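Local coordinates for protein transcriptional regulator, ROK family (Vibrio cholerae O1 biovar eltor, PDB 1Z05) that probably binds DNA as a ROK-family transcriptional regulator, a homologue of Escherichia coli Mlc linked to carbohydrate metabolism, and carries zinc, at residues 107-112 against 167-172; 121-126 against 404-409; 103-108 against 125-130; 171-176 against 410-415; 149-154 against 202-207. All blocks are in the same frame, centred on the assembly; numbering follows the deposited sequence. Where two conformers were deposited one is given.

Interaction 1: 107-112 against 167-172; sequences GWQFLS and DRVTSI
Trp108 and Arg168 face each other where strands 108-112 and 168-172 begin. The strands run parallel as neighbours at the middle of the N-terminal sheet of the ASKHA (actin-like) fold, whose strand order 3-2-1-4-5 puts the first beside the fourth.

The backbone ladder starts with Arg168 N on Gly107 O (3.0 Å), continues with Gln109 N on Arg168 O, and then Gln109 O accepts Thr170 N at 2.8 Å. Beyond this a beta bulge shifts the register by one: Gln109 pairs with Val169 but Leu111 with Ile172, and Leu111 N reaches Ser171 O at 3.0 Å.

Among the side chains, the extended Gln109 reaches across to the loop before the second strand, where OE1 takes the N-H of Asp167 at 2.7 Å from above its amide plane; NE2 is bound to Gln165 O, so both ends of the amide are held. On the same face Leu111 CB lies beside Ile172 CG1, 3.8 Å away, both chains pointing the same way.

On the other face the Arg168 guanidinium, in one of its two conformers, lies flat on the indole with planes 23° apart. The bend at its chi3 (-70°) lays the chain along the ring: CZ sits 3.7 Å from the centroid of the five-membered ring of Trp108, and CD 3.9 Å from that of the six-membered ring. The indole N-H of Trp108 (NE1) goes to His81 O.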
# COMPACT_ATOMS: atom_id res chain seq x y z
N GLY A 107 -4.46 2.85 -35.39
CA GLY A 107 -5.44 3.91 -35.55
C GLY A 107 -5.78 4.61 -34.25
O GLY A 107 -6.23 5.76 -34.25
N TRP A 108 -5.56 3.91 -33.13
CA TRP A 108 -5.83 4.47 -31.81
C TRP A 108 -4.58 5.10 -31.24
O TRP A 108 -3.48 4.54 -31.34
CB TRP A 108 -6.28 3.38 -30.84
CG TRP A 108 -7.55 2.69 -31.20
CD1 TRP A 108 -7.68 1.40 -31.62
CD2 TRP A 108 -8.87 3.23 -31.11
NE1 TRP A 108 -9.00 1.11 -31.81
CE2 TRP A 108 -9.76 2.21 -31.50
CE3 TRP A 108 -9.39 4.47 -30.73
CZ2 TRP A 108 -11.14 2.40 -31.55
CZ3 TRP A 108 -10.77 4.67 -30.78
CH2 TRP A 108 -11.63 3.63 -31.19
N GLN A 109 -4.77 6.25 -30.59
CA GLN A 109 -3.67 7.03 -30.07
C GLN A 109 -4.05 7.64 -28.73
O GLN A 109 -5.20 7.59 -28.31
CB GLN A 109 -3.32 8.14 -31.07
CG GLN A 109 -2.94 7.65 -32.47
CD GLN A 109 -2.83 8.78 -33.46
OE1 GLN A 109 -3.47 9.81 -33.30
NE2 GLN A 109 -2.00 8.60 -34.49
N PHE A 110 -3.06 8.22 -28.06
CA PHE A 110 -3.30 9.06 -26.88
C PHE A 110 -2.19 10.11 -26.80
O PHE A 110 -1.12 9.94 -27.39
CB PHE A 110 -3.37 8.20 -25.60
CG PHE A 110 -2.10 7.45 -25.27
CD1 PHE A 110 -1.10 8.05 -24.51
CD2 PHE A 110 -1.92 6.14 -25.69
CE1 PHE A 110 0.08 7.36 -24.18
CE2 PHE A 110 -0.76 5.43 -25.36
CZ PHE A 110 0.25 6.04 -24.62
N LEU A 111 -2.46 11.19 -26.08
CA LEU A 111 -1.46 12.18 -25.75
C LEU A 111 -0.89 11.90 -24.37
O LEU A 111 -1.63 11.53 -23.45
CB LEU A 111 -2.06 13.60 -25.73
CG LEU A 111 -2.47 14.31 -27.01
CD1 LEU A 111 -2.74 15.78 -26.65
CD2 LEU A 111 -1.40 14.22 -28.07
N SER A 112 0.42 12.03 -24.25
CA SER A 112 1.07 11.94 -22.95
C SER A 112 1.89 13.20 -22.81
O SER A 112 2.63 13.58 -23.72
CB SER A 112 1.96 10.69 -22.86
OG SER A 112 2.49 10.54 -21.55
N ASP A 167 -5.06 10.68 -35.31
CA ASP A 167 -6.11 9.79 -35.77
C ASP A 167 -7.18 9.75 -34.67
O ASP A 167 -7.81 10.77 -34.39
CB ASP A 167 -5.53 8.41 -36.12
CG ASP A 167 -6.47 7.56 -36.98
OD1 ASP A 167 -7.63 7.96 -37.22
OD2 ASP A 167 -6.04 6.47 -37.42
N ARG A 168 -7.34 8.59 -34.03
CA ARG A 168 -8.32 8.41 -32.97
C ARG A 168 -7.67 8.59 -31.61
O ARG A 168 -7.16 7.63 -31.02
CB ARG A 168 -8.99 7.04 -33.09
CG ARG A 168 -9.51 6.69 -34.49
CD ARG A 168 -10.14 5.31 -34.55
NE ARG A 168 -9.17 4.22 -34.42
CZ ARG A 168 -9.32 3.01 -34.93
NH1 ARG A 168 -8.37 2.09 -34.76
NH2 ARG A 168 -10.40 2.70 -35.64
N VAL A 169 -7.66 9.82 -31.11
CA VAL A 169 -7.04 10.14 -29.82
C VAL A 169 -8.04 9.82 -28.71
O VAL A 169 -9.12 10.39 -28.66
CB VAL A 169 -6.63 11.63 -29.75
CG1 VAL A 169 -5.79 11.89 -28.48
CG2 VAL A 169 -5.85 12.03 -31.01
N THR A 170 -7.67 8.90 -27.83
CA THR A 170 -8.63 8.36 -26.87
C THR A 170 -8.61 9.06 -25.52
O THR A 170 -9.58 9.00 -24.76
CB THR A 170 -8.32 6.89 -26.58
OG1 THR A 170 -7.00 6.81 -26.04
CG2 THR A 170 -8.39 6.07 -27.86
N SER A 171 -7.49 9.71 -25.21
CA SER A 171 -7.22 10.16 -23.84
C SER A 171 -5.95 11.00 -23.78
O SER A 171 -5.17 11.05 -24.74
CB SER A 171 -7.04 8.94 -22.92
OG SER A 171 -6.05 8.07 -23.44
N ILE A 172 -5.76 11.66 -22.64
CA ILE A 172 -4.58 12.45 -22.35
C ILE A 172 -4.05 12.05 -20.97
O ILE A 172 -4.81 11.98 -20.00
CB ILE A 172 -4.89 13.98 -22.38
CG1 ILE A 172 -5.23 14.42 -23.81
CG2 ILE A 172 -3.72 14.80 -21.83
CD1 ILE A 172 -5.86 15.80 -23.95

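Interaction 2: 121-126 against 404-409; sequences TIALHE and QATMPG
This is a small, buried contact between a sheet face and the start of a helix: Thr121, Ala123 and His125, alternate residues of strand 121-126, point toward the turn that leads into helix 407-418. Thr406 does most of the touching. It is the third residue of a type I turn from Gln404 to Met407, closed by a weak Met407 N to Gln404 O bond, and its side chain drops onto the strand.

Its two branches are used differently. With chi1 at 64°, OG1 sits between the backbone N and the carbonyl carbon and is turned to Ala123 and His125, lying 3.4 Å from Ala123 CB. The methyl goes the other way along the strand, with Thr406 CG2 3.7 Å from Thr121 CG2 and 3.9 Å from Ala123 CB. One side chain thus bridges three successive inward positions of the strand.

In the ASKHA fold of ROK proteins the chain comes back from the C-terminal lobe at this point, and helix 407-418 packs against the sheet of the N-terminal lobe; 277 residues separate the two segments.

The His125 ring presents its edge to the turn. Thr406 OG1 lies close to its plane, and so does Met407 SD, 4.9 Å from the ring centroid and 88° off the normal, a sulfur at the edge of an aromatic ring. Bends at chi2 and chi3 bring the Met407 tail back toward the strand, although its first bond leads away. Phe110 stacks on the His125 ring, while Thr406 O accepts a hydrogen bond from Ser112 OG on the adjacent strand.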
# COMPACT_ATOMS: atom_id res chain seq x y z
N THR A 121 6.24 19.04 -22.14
CA THR A 121 6.42 18.07 -23.21
C THR A 121 5.08 17.48 -23.62
O THR A 121 4.30 17.05 -22.78
CB THR A 121 7.43 16.96 -22.83
OG1 THR A 121 8.72 17.54 -22.63
CG2 THR A 121 7.53 15.90 -23.94
N ILE A 122 4.80 17.50 -24.92
CA ILE A 122 3.59 16.87 -25.44
C ILE A 122 4.03 15.82 -26.44
O ILE A 122 4.78 16.12 -27.36
CB ILE A 122 2.60 17.90 -26.10
CG1 ILE A 122 2.21 18.99 -25.09
CG2 ILE A 122 1.35 17.17 -26.61
CD1 ILE A 122 1.45 20.19 -25.69
N ALA A 123 3.60 14.58 -26.22
CA ALA A 123 3.94 13.50 -27.14
C ALA A 123 2.67 12.81 -27.58
O ALA A 123 1.73 12.64 -26.80
CB ALA A 123 4.89 12.51 -26.48
N LEU A 124 2.62 12.43 -28.85
CA LEU A 124 1.55 11.59 -29.36
C LEU A 124 2.06 10.15 -29.38
O LEU A 124 3.14 9.88 -29.92
CB LEU A 124 1.14 12.05 -30.77
CG LEU A 124 0.10 11.22 -31.54
CD1 LEU A 124 -1.29 11.36 -30.93
CD2 LEU A 124 0.09 11.64 -33.00
N HIS A 125 1.29 9.25 -28.76
CA HIS A 125 1.64 7.83 -28.70
C HIS A 125 0.60 6.99 -29.43
O HIS A 125 -0.58 7.38 -29.48
CB HIS A 125 1.61 7.33 -27.25
CG HIS A 125 2.76 7.77 -26.39
ND1 HIS A 125 2.97 9.08 -26.02
CD2 HIS A 125 3.71 7.05 -25.74
CE1 HIS A 125 4.03 9.15 -25.24
NE2 HIS A 125 4.50 7.93 -25.06
N GLU A 126 1.01 5.86 -29.99
CA GLU A 126 0.04 4.85 -30.41
C GLU A 126 -0.41 4.11 -29.16
O GLU A 126 0.35 4.00 -28.19
CB GLU A 126 0.59 3.89 -31.49
CG GLU A 126 1.86 3.11 -31.13
CD GLU A 126 1.60 1.75 -30.47
OE1 GLU A 126 0.56 1.10 -30.75
OE2 GLU A 126 2.46 1.32 -29.67
N GLN A 404 12.88 9.33 -21.31
CA GLN A 404 11.58 9.13 -21.93
C GLN A 404 10.54 9.69 -20.97
O GLN A 404 9.94 8.97 -20.17
CB GLN A 404 11.31 7.66 -22.26
CG GLN A 404 12.35 7.01 -23.18
CD GLN A 404 13.53 6.45 -22.41
OE1 GLN A 404 13.76 6.81 -21.25
NE2 GLN A 404 14.30 5.57 -23.04
N ALA A 405 10.35 11.00 -21.06
CA ALA A 405 9.58 11.74 -20.08
C ALA A 405 8.08 11.44 -20.12
O ALA A 405 7.38 11.67 -19.14
CB ALA A 405 9.82 13.24 -20.25
N THR A 406 7.59 10.92 -21.25
CA THR A 406 6.15 10.68 -21.39
C THR A 406 5.72 9.20 -21.28
O THR A 406 4.53 8.91 -21.33
CB THR A 406 5.55 11.33 -22.67
OG1 THR A 406 6.12 10.75 -23.84
CG2 THR A 406 5.77 12.85 -22.67
N MET A 407 6.69 8.30 -21.12
CA MET A 407 6.37 6.89 -20.86
C MET A 407 5.59 6.66 -19.57
O MET A 407 4.76 5.75 -19.53
CB MET A 407 7.62 5.98 -20.89
CG MET A 407 8.09 5.61 -22.29
SD MET A 407 6.79 5.17 -23.48
CE MET A 407 6.20 3.60 -22.87
N PRO A 408 5.87 7.43 -18.49
CA PRO A 408 5.00 7.37 -17.32
C PRO A 408 3.52 7.62 -17.65
O PRO A 408 2.66 6.91 -17.15
CB PRO A 408 5.55 8.48 -16.41
CG PRO A 408 6.99 8.55 -16.75
CD PRO A 408 7.03 8.33 -18.25
N GLY A 409 3.23 8.60 -18.51
CA GLY A 409 1.84 8.85 -18.91
C GLY A 409 1.27 7.69 -19.71
O GLY A 409 0.09 7.35 -19.58

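Interaction 3: 103-108 against 125-130; sequences TNNLGW and HELGGE
Two turns face each other across Trp108 and Leu127. The first is type II, from Asn105 to Trp108, closed by Trp108 N on Asn105 O; it brings the chain out of strand 99-103 and into strand 108-116. The second is type I, from Glu126 to Gly129, with Gly129 N on Glu126 O at 2.7 Å. Glu126 N in turn gives its hydrogen to Glu130 O, and Gly129 has a positive phi of 120°. One backbone bond joins the two segments: Leu127 N gives to Trp108 O at 3.0 Å, from above the carbonyl plane (42° out of it).

Next to that bond the Trp108 and Leu127 side chains run alongside each other, pointing the same way, with Leu127 CD2 3.7 Å from Trp108 CB. With CG anti to the backbone N (chi1 -157°), Leu127 can bring the same methyl to within 3.7 Å of Asn105 OD1. The other end of this amide, Asn105 ND2, packs 3.5 Å from Gly128 CA. A water accepts weakly from Asn105 ND2 and donates to Glu126 OE1, in one of two conformers of this glutamate. Tyr45 of helix 35-51 packs on both Asn105 and Leu127, so the N-terminal helical region, probably the DNA-binding part, rests here.

The 126-130 loop is the classic type I turn with a G1 bulge, closing the hairpin of strands 119-126 and 131-138 in the ASKHA sheet.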
# COMPACT_ATOMS: atom_id res chain seq x y z
N THR A 103 -5.94 -7.43 -29.96
CA THR A 103 -6.17 -6.00 -29.81
C THR A 103 -5.96 -5.33 -31.17
O THR A 103 -5.08 -5.72 -31.95
CB THR A 103 -5.25 -5.37 -28.75
OG1 THR A 103 -3.90 -5.74 -29.01
CG2 THR A 103 -5.64 -5.86 -27.38
N ASN A 104 -6.78 -4.33 -31.44
CA ASN A 104 -6.76 -3.58 -32.68
C ASN A 104 -6.22 -2.18 -32.41
O ASN A 104 -6.97 -1.20 -32.46
CB ASN A 104 -8.18 -3.53 -33.27
CG ASN A 104 -8.22 -2.93 -34.67
OD1 ASN A 104 -7.21 -2.90 -35.39
ND2 ASN A 104 -9.40 -2.47 -35.06
N ASN A 105 -4.92 -2.09 -32.11
CA ASN A 105 -4.28 -0.83 -31.70
C ASN A 105 -4.09 0.19 -32.80
O ASN A 105 -4.05 1.39 -32.53
CB ASN A 105 -2.91 -1.11 -31.05
CG ASN A 105 -3.03 -1.57 -29.59
OD1 ASN A 105 -4.11 -1.54 -29.00
ND2 ASN A 105 -1.91 -1.99 -29.02
N LEU A 106 -3.96 -0.27 -34.04
CA LEU A 106 -3.63 0.60 -35.16
C LEU A 106 -4.77 1.56 -35.46
O LEU A 106 -5.90 1.14 -35.70
CB LEU A 106 -3.26 -0.23 -36.41
CG LEU A 106 -2.42 0.46 -37.48
CD1 LEU A 106 -1.04 0.88 -36.96
CD2 LEU A 106 -2.26 -0.43 -38.72
N GLY A 107 -4.46 2.85 -35.39
CA GLY A 107 -5.44 3.91 -35.55
C GLY A 107 -5.78 4.61 -34.25
O GLY A 107 -6.23 5.76 -34.25
N TRP A 108 -5.56 3.91 -33.13
CA TRP A 108 -5.83 4.47 -31.81
C TRP A 108 -4.58 5.10 -31.24
O TRP A 108 -3.48 4.54 -31.34
CB TRP A 108 -6.28 3.38 -30.84
CG TRP A 108 -7.55 2.69 -31.20
CD1 TRP A 108 -7.68 1.40 -31.62
CD2 TRP A 108 -8.87 3.23 -31.11
NE1 TRP A 108 -9.00 1.11 -31.81
CE2 TRP A 108 -9.76 2.21 -31.50
CE3 TRP A 108 -9.39 4.47 -30.73
CZ2 TRP A 108 -11.14 2.40 -31.55
CZ3 TRP A 108 -10.77 4.67 -30.78
CH2 TRP A 108 -11.63 3.63 -31.19
N HIS A 125 1.29 9.25 -28.76
CA HIS A 125 1.64 7.83 -28.70
C HIS A 125 0.60 6.99 -29.43
O HIS A 125 -0.58 7.38 -29.48
CB HIS A 125 1.61 7.33 -27.25
CG HIS A 125 2.76 7.77 -26.39
ND1 HIS A 125 2.97 9.08 -26.02
CD2 HIS A 125 3.71 7.05 -25.74
CE1 HIS A 125 4.03 9.15 -25.24
NE2 HIS A 125 4.50 7.93 -25.06
N GLU A 126 1.01 5.86 -29.99
CA GLU A 126 0.04 4.85 -30.41
C GLU A 126 -0.41 4.11 -29.16
O GLU A 126 0.35 4.00 -28.19
CB GLU A 126 0.59 3.89 -31.49
CG GLU A 126 1.86 3.11 -31.13
CD GLU A 126 1.60 1.75 -30.47
OE1 GLU A 126 0.56 1.10 -30.75
OE2 GLU A 126 2.46 1.32 -29.67
N LEU A 127 -1.64 3.60 -29.19
CA LEU A 127 -2.28 2.98 -28.02
C LEU A 127 -1.43 1.93 -27.28
O LEU A 127 -1.49 1.83 -26.05
CB LEU A 127 -3.65 2.41 -28.40
CG LEU A 127 -4.64 2.24 -27.24
CD1 LEU A 127 -5.01 3.58 -26.59
CD2 LEU A 127 -5.88 1.48 -27.70
N GLY A 128 -0.65 1.14 -28.04
CA GLY A 128 0.30 0.19 -27.47
C GLY A 128 1.45 0.80 -26.67
O GLY A 128 2.17 0.09 -25.96
N GLY A 129 1.65 2.12 -26.79
CA GLY A 129 2.60 2.85 -25.95
C GLY A 129 3.74 3.57 -26.66
O GLY A 129 4.39 4.42 -26.06
N GLU A 130 3.99 3.24 -27.93
CA GLU A 130 5.12 3.81 -28.68
C GLU A 130 4.92 5.28 -29.05
O GLU A 130 3.82 5.69 -29.43
CB GLU A 130 5.39 2.97 -29.93
CG GLU A 130 6.79 3.18 -30.52
CD GLU A 130 7.45 1.89 -31.00
OE1 GLU A 130 6.85 0.80 -30.84
OE2 GLU A 130 8.58 1.98 -31.55
O HOH W 1 0.97 -1.65 -30.89

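Interaction 4: 171-176 against 410-415; sequences SIAITL and AALIKQ
Ile413 and Leu412, side by side on helix 410-415, both point toward strand 171-176, each taking one end of its inward-facing row and sharing the middle. Ile413 takes the N-terminal end. Its chi2 of -45° folds CD1 over toward the strand, where this methyl lies 3.3 Å from Ser171 OG and 3.9 Å from Ala173 CB. Leu412 is extended instead, chi2 -178°, and reaches the C-terminal half with one methyl, Leu412 CD1, which is 4.1 Å from Thr175 CG2 and 4.3 Å from Ala173 CB; the threonine and leucine chains meet at a slant. Ala173, small and central, is the residue both helix side chains touch.

The helix crosses the strand at 134°, with axes 7.9 Å apart, close enough because the strand offers just a serine, an alanine and a threonine here. This is a C-terminal helix lying over one face of the N-terminal sheet of the ASKHA fold, while Ile172 and Ile174 point to the other face.

The contacts are van der Waals ones; the Ser171 hydroxyl, packed against a methyl here, has its hydrogen bond with Thr170 OG1. Phe110 and Phe213, on the strands flanking 168-176, also pack on Ile413. The next residue, Lys414, makes a salt bridge through NZ with Asp49 OD2 of helix 35-51.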
# COMPACT_ATOMS: atom_id res chain seq x y z
N SER A 171 -7.49 9.71 -25.21
CA SER A 171 -7.22 10.16 -23.84
C SER A 171 -5.95 11.00 -23.78
O SER A 171 -5.17 11.05 -24.74
CB SER A 171 -7.04 8.94 -22.92
OG SER A 171 -6.05 8.07 -23.44
N ILE A 172 -5.76 11.66 -22.64
CA ILE A 172 -4.58 12.45 -22.35
C ILE A 172 -4.05 12.05 -20.97
O ILE A 172 -4.81 11.98 -20.00
CB ILE A 172 -4.89 13.98 -22.38
CG1 ILE A 172 -5.23 14.42 -23.81
CG2 ILE A 172 -3.72 14.80 -21.83
CD1 ILE A 172 -5.86 15.80 -23.95
N ALA A 173 -2.76 11.76 -20.91
CA ALA A 173 -2.08 11.54 -19.65
C ALA A 173 -1.11 12.69 -19.40
O ALA A 173 -0.47 13.19 -20.33
CB ALA A 173 -1.35 10.19 -19.66
N ILE A 174 -1.02 13.14 -18.15
CA ILE A 174 -0.07 14.17 -17.77
C ILE A 174 0.58 13.82 -16.43
O ILE A 174 -0.10 13.47 -15.47
CB ILE A 174 -0.69 15.62 -17.80
CG1 ILE A 174 0.34 16.69 -17.42
CG2 ILE A 174 -1.97 15.73 -16.95
CD1 ILE A 174 0.06 18.07 -18.06
N THR A 175 1.92 13.87 -16.41
CA THR A 175 2.68 13.55 -15.22
C THR A 175 3.53 14.76 -14.87
O THR A 175 3.86 15.57 -15.74
CB THR A 175 3.57 12.29 -15.41
OG1 THR A 175 4.41 12.46 -16.56
CG2 THR A 175 2.69 11.05 -15.62
N LEU A 176 3.84 14.90 -13.58
CA LEU A 176 4.53 16.08 -13.08
C LEU A 176 5.03 15.81 -11.67
O LEU A 176 4.46 14.97 -10.96
CB LEU A 176 3.57 17.29 -13.06
CG LEU A 176 2.29 17.20 -12.22
CD1 LEU A 176 1.88 18.57 -11.76
CD2 LEU A 176 1.15 16.57 -13.01
N ALA A 410 2.12 7.09 -20.54
CA ALA A 410 1.74 5.90 -21.32
C ALA A 410 1.28 4.75 -20.41
O ALA A 410 0.30 4.07 -20.73
CB ALA A 410 2.89 5.46 -22.23
N ALA A 411 1.97 4.57 -19.29
CA ALA A 411 1.63 3.56 -18.29
C ALA A 411 0.25 3.78 -17.67
O ALA A 411 -0.49 2.83 -17.44
CB ALA A 411 2.69 3.53 -17.21
N LEU A 412 -0.09 5.04 -17.40
CA LEU A 412 -1.40 5.40 -16.86
C LEU A 412 -2.51 4.98 -17.82
O LEU A 412 -3.56 4.51 -17.39
CB LEU A 412 -1.51 6.92 -16.64
CG LEU A 412 -0.61 7.59 -15.60
CD1 LEU A 412 -0.92 9.08 -15.52
CD2 LEU A 412 -0.80 6.94 -14.22
N ILE A 413 -2.29 5.20 -19.11
CA ILE A 413 -3.25 4.85 -20.17
C ILE A 413 -3.37 3.33 -20.31
O ILE A 413 -4.47 2.79 -20.34
CB ILE A 413 -2.86 5.51 -21.53
CG1 ILE A 413 -2.89 7.05 -21.44
CG2 ILE A 413 -3.75 5.02 -22.70
CD1 ILE A 413 -4.11 7.63 -20.75
N LYS A 414 -2.23 2.64 -20.37
CA LYS A 414 -2.27 1.18 -20.43
C LYS A 414 -3.05 0.60 -19.23
O LYS A 414 -3.91 -0.25 -19.43
CB LYS A 414 -0.87 0.58 -20.58
CG LYS A 414 -0.83 -0.93 -20.41
CD LYS A 414 -0.02 -1.61 -21.49
CE LYS A 414 -0.92 -2.04 -22.65
NZ LYS A 414 -0.18 -2.35 -23.90
N GLN A 415 -2.76 1.07 -18.02
CA GLN A 415 -3.45 0.57 -16.83
C GLN A 415 -4.94 0.92 -16.81
O GLN A 415 -5.75 0.15 -16.28
CB GLN A 415 -2.74 1.00 -15.54
CG GLN A 415 -3.18 0.25 -14.27
CD GLN A 415 -3.09 -1.27 -14.40
OE1 GLN A 415 -4.07 -1.98 -14.18
NE2 GLN A 415 -1.91 -1.78 -14.75

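Interaction 5: 149-154 against 202-207; sequences ARLLFE and PEIYKA
Leu151 and Leu152 meet Ile204 and Ala207 without any ring or amide between them; the paired flat groups, Arg150 and Glu154, lie on a part of helix 144-161 away from the second helix. The guanidinium of Arg150 meets the Glu154 carboxylate edge-on, one turn along the same helix: Arg150 NE gives to Glu154 OE2 at 2.9 Å, almost straight at 165°, with the acceptor in the guanidinium plane and using its anti lone pair. Arg150 NH1 has a second carboxylate partner, Glu141 OE2. The two salt bridges tie the helix to itself and to the chain just before it, and take no part in the contact with segment 202-207.

The contact itself is made mainly by apolar side-chain ends. Leu152 starts off along the interface, but its chain is extended (chi2 172°) and carries CD2 over to the second helix. There the methyl settles among three residues: it lies 3.8 Å from Ala207 CB, 4.0 Å from Ile204 CG1 and 4.0 Å from the backbone oxygen Glu203 O. Leu151 crosses Ile204 at about a right angle, and the ends of the two chains touch, Leu151 CD2 to Ile204 CD1 at 3.8 Å.

The helix axes remain 10.8 Å apart and run in roughly the same direction, at 37°, so the long side chains span the gap. Both helices lie on the same face of the N-terminal ASKHA sheet: Leu151 also rests on Ile174 and Ile204 on Ile172, both from strand 168-176, while Ile204 touches Val212 of the edge strand 212-216 and Ile155 farther along helix 144-161.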
# COMPACT_ATOMS: atom_id res chain seq x y z
N ALA A 149 -3.51 28.49 -18.51
CA ALA A 149 -3.85 29.15 -19.77
C ALA A 149 -2.88 28.77 -20.89
O ALA A 149 -3.31 28.50 -22.00
CB ALA A 149 -3.91 30.67 -19.59
N ARG A 150 -1.59 28.74 -20.58
CA ARG A 150 -0.54 28.39 -21.53
C ARG A 150 -0.63 26.93 -21.97
O ARG A 150 -0.48 26.63 -23.16
CB ARG A 150 0.84 28.67 -20.92
CG ARG A 150 2.03 28.30 -21.82
CD ARG A 150 2.08 29.15 -23.10
NE ARG A 150 3.17 28.73 -23.97
CZ ARG A 150 4.43 29.16 -23.86
NH1 ARG A 150 4.77 30.02 -22.91
NH2 ARG A 150 5.36 28.71 -24.69
N LEU A 151 -0.88 26.04 -21.01
CA LEU A 151 -0.96 24.61 -21.28
C LEU A 151 -2.14 24.26 -22.21
O LEU A 151 -1.99 23.42 -23.10
CB LEU A 151 -1.02 23.83 -19.96
CG LEU A 151 -1.10 22.31 -19.94
CD1 LEU A 151 -0.33 21.78 -18.72
CD2 LEU A 151 -2.55 21.86 -19.91
N LEU A 152 -3.29 24.89 -21.99
CA LEU A 152 -4.46 24.65 -22.84
C LEU A 152 -4.23 25.22 -24.24
O LEU A 152 -4.59 24.58 -25.24
CB LEU A 152 -5.73 25.25 -22.19
CG LEU A 152 -6.12 24.67 -20.81
CD1 LEU A 152 -7.26 25.44 -20.15
CD2 LEU A 152 -6.45 23.18 -20.87
N PHE A 153 -3.60 26.39 -24.32
CA PHE A 153 -3.22 26.98 -25.61
C PHE A 153 -2.28 26.04 -26.38
O PHE A 153 -2.40 25.90 -27.60
CB PHE A 153 -2.54 28.33 -25.39
CG PHE A 153 -3.50 29.51 -25.31
CD1 PHE A 153 -4.80 29.35 -24.84
CD2 PHE A 153 -3.07 30.78 -25.67
CE1 PHE A 153 -5.67 30.44 -24.75
CE2 PHE A 153 -3.93 31.89 -25.59
CZ PHE A 153 -5.23 31.72 -25.13
N GLU A 154 -1.36 25.39 -25.66
CA GLU A 154 -0.40 24.48 -26.29
C GLU A 154 -1.01 23.17 -26.76
O GLU A 154 -0.57 22.60 -27.77
CB GLU A 154 0.79 24.22 -25.37
CG GLU A 154 1.69 25.44 -25.15
CD GLU A 154 2.38 25.94 -26.43
OE1 GLU A 154 2.36 25.24 -27.46
OE2 GLU A 154 2.95 27.06 -26.38
N PRO A 202 -9.79 18.08 -14.61
CA PRO A 202 -11.07 18.70 -15.00
C PRO A 202 -10.95 19.81 -16.05
O PRO A 202 -11.80 19.91 -16.95
CB PRO A 202 -11.62 19.26 -13.68
CG PRO A 202 -10.98 18.40 -12.62
CD PRO A 202 -9.61 18.07 -13.15
N GLU A 203 -9.91 20.64 -15.95
CA GLU A 203 -9.70 21.75 -16.88
C GLU A 203 -9.32 21.26 -18.29
O GLU A 203 -9.80 21.81 -19.28
CB GLU A 203 -8.65 22.73 -16.36
CG GLU A 203 -9.10 23.56 -15.15
CD GLU A 203 -10.12 24.64 -15.50
OE1 GLU A 203 -10.24 25.02 -16.70
OE2 GLU A 203 -10.81 25.13 -14.57
N ILE A 204 -8.47 20.25 -18.36
CA ILE A 204 -8.11 19.66 -19.66
C ILE A 204 -9.30 18.91 -20.26
O ILE A 204 -9.55 18.98 -21.47
CB ILE A 204 -6.86 18.75 -19.55
CG1 ILE A 204 -5.61 19.58 -19.23
CG2 ILE A 204 -6.64 17.95 -20.86
CD1 ILE A 204 -4.36 18.72 -18.85
N TYR A 205 -10.05 18.21 -19.41
CA TYR A 205 -11.27 17.53 -19.86
C TYR A 205 -12.29 18.52 -20.41
O TYR A 205 -12.93 18.25 -21.43
CB TYR A 205 -11.87 16.68 -18.74
CG TYR A 205 -13.29 16.23 -19.01
CD1 TYR A 205 -13.57 15.25 -19.97
CD2 TYR A 205 -14.36 16.80 -18.32
CE1 TYR A 205 -14.88 14.85 -20.23
CE2 TYR A 205 -15.67 16.40 -18.57
CZ TYR A 205 -15.92 15.42 -19.52
OH TYR A 205 -17.22 15.03 -19.77
N LYS A 206 -12.45 19.67 -19.76
CA LYS A 206 -13.35 20.71 -20.24
C LYS A 206 -12.91 21.26 -21.61
O LYS A 206 -13.73 21.56 -22.47
CB LYS A 206 -13.48 21.84 -19.22
CG LYS A 206 -14.43 22.94 -19.66
CD LYS A 206 -14.31 24.18 -18.78
CE LYS A 206 -15.33 25.23 -19.19
NZ LYS A 206 -15.36 26.37 -18.24
N ALA A 207 -11.60 21.38 -21.80
CA ALA A 207 -11.05 21.95 -23.03
C ALA A 207 -10.97 20.97 -24.21
O ALA A 207 -10.77 21.40 -25.35
CB ALA A 207 -9.68 22.56 -22.74

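Overall arrangement
Strand 168-176 is shared by interactions 1 and 4 and also carries residues on which interaction 5 rests. Interaction 1 pairs it with strand 108-116, interaction 4 lays helix 407-418 over one of its faces, and interaction 5 belongs to the helices on the other, where Ile174 CD1 meets Leu151 CD1 at 3.8 Å. Interactions 2 and 4, centres 8 Å apart, are made by successive parts of the 404-415 region. Interaction 3 shares Trp108 with interaction 1, centres also 8 Å apart, and Phe110 O to His125 N (2.9 Å) links strand 108-116 to the next. Interactions 3 and 5 do not touch; their nearest atoms are about 14 Å apart. All five lie away from the zinc site of His269, Cys279, Cys281 and Cys286.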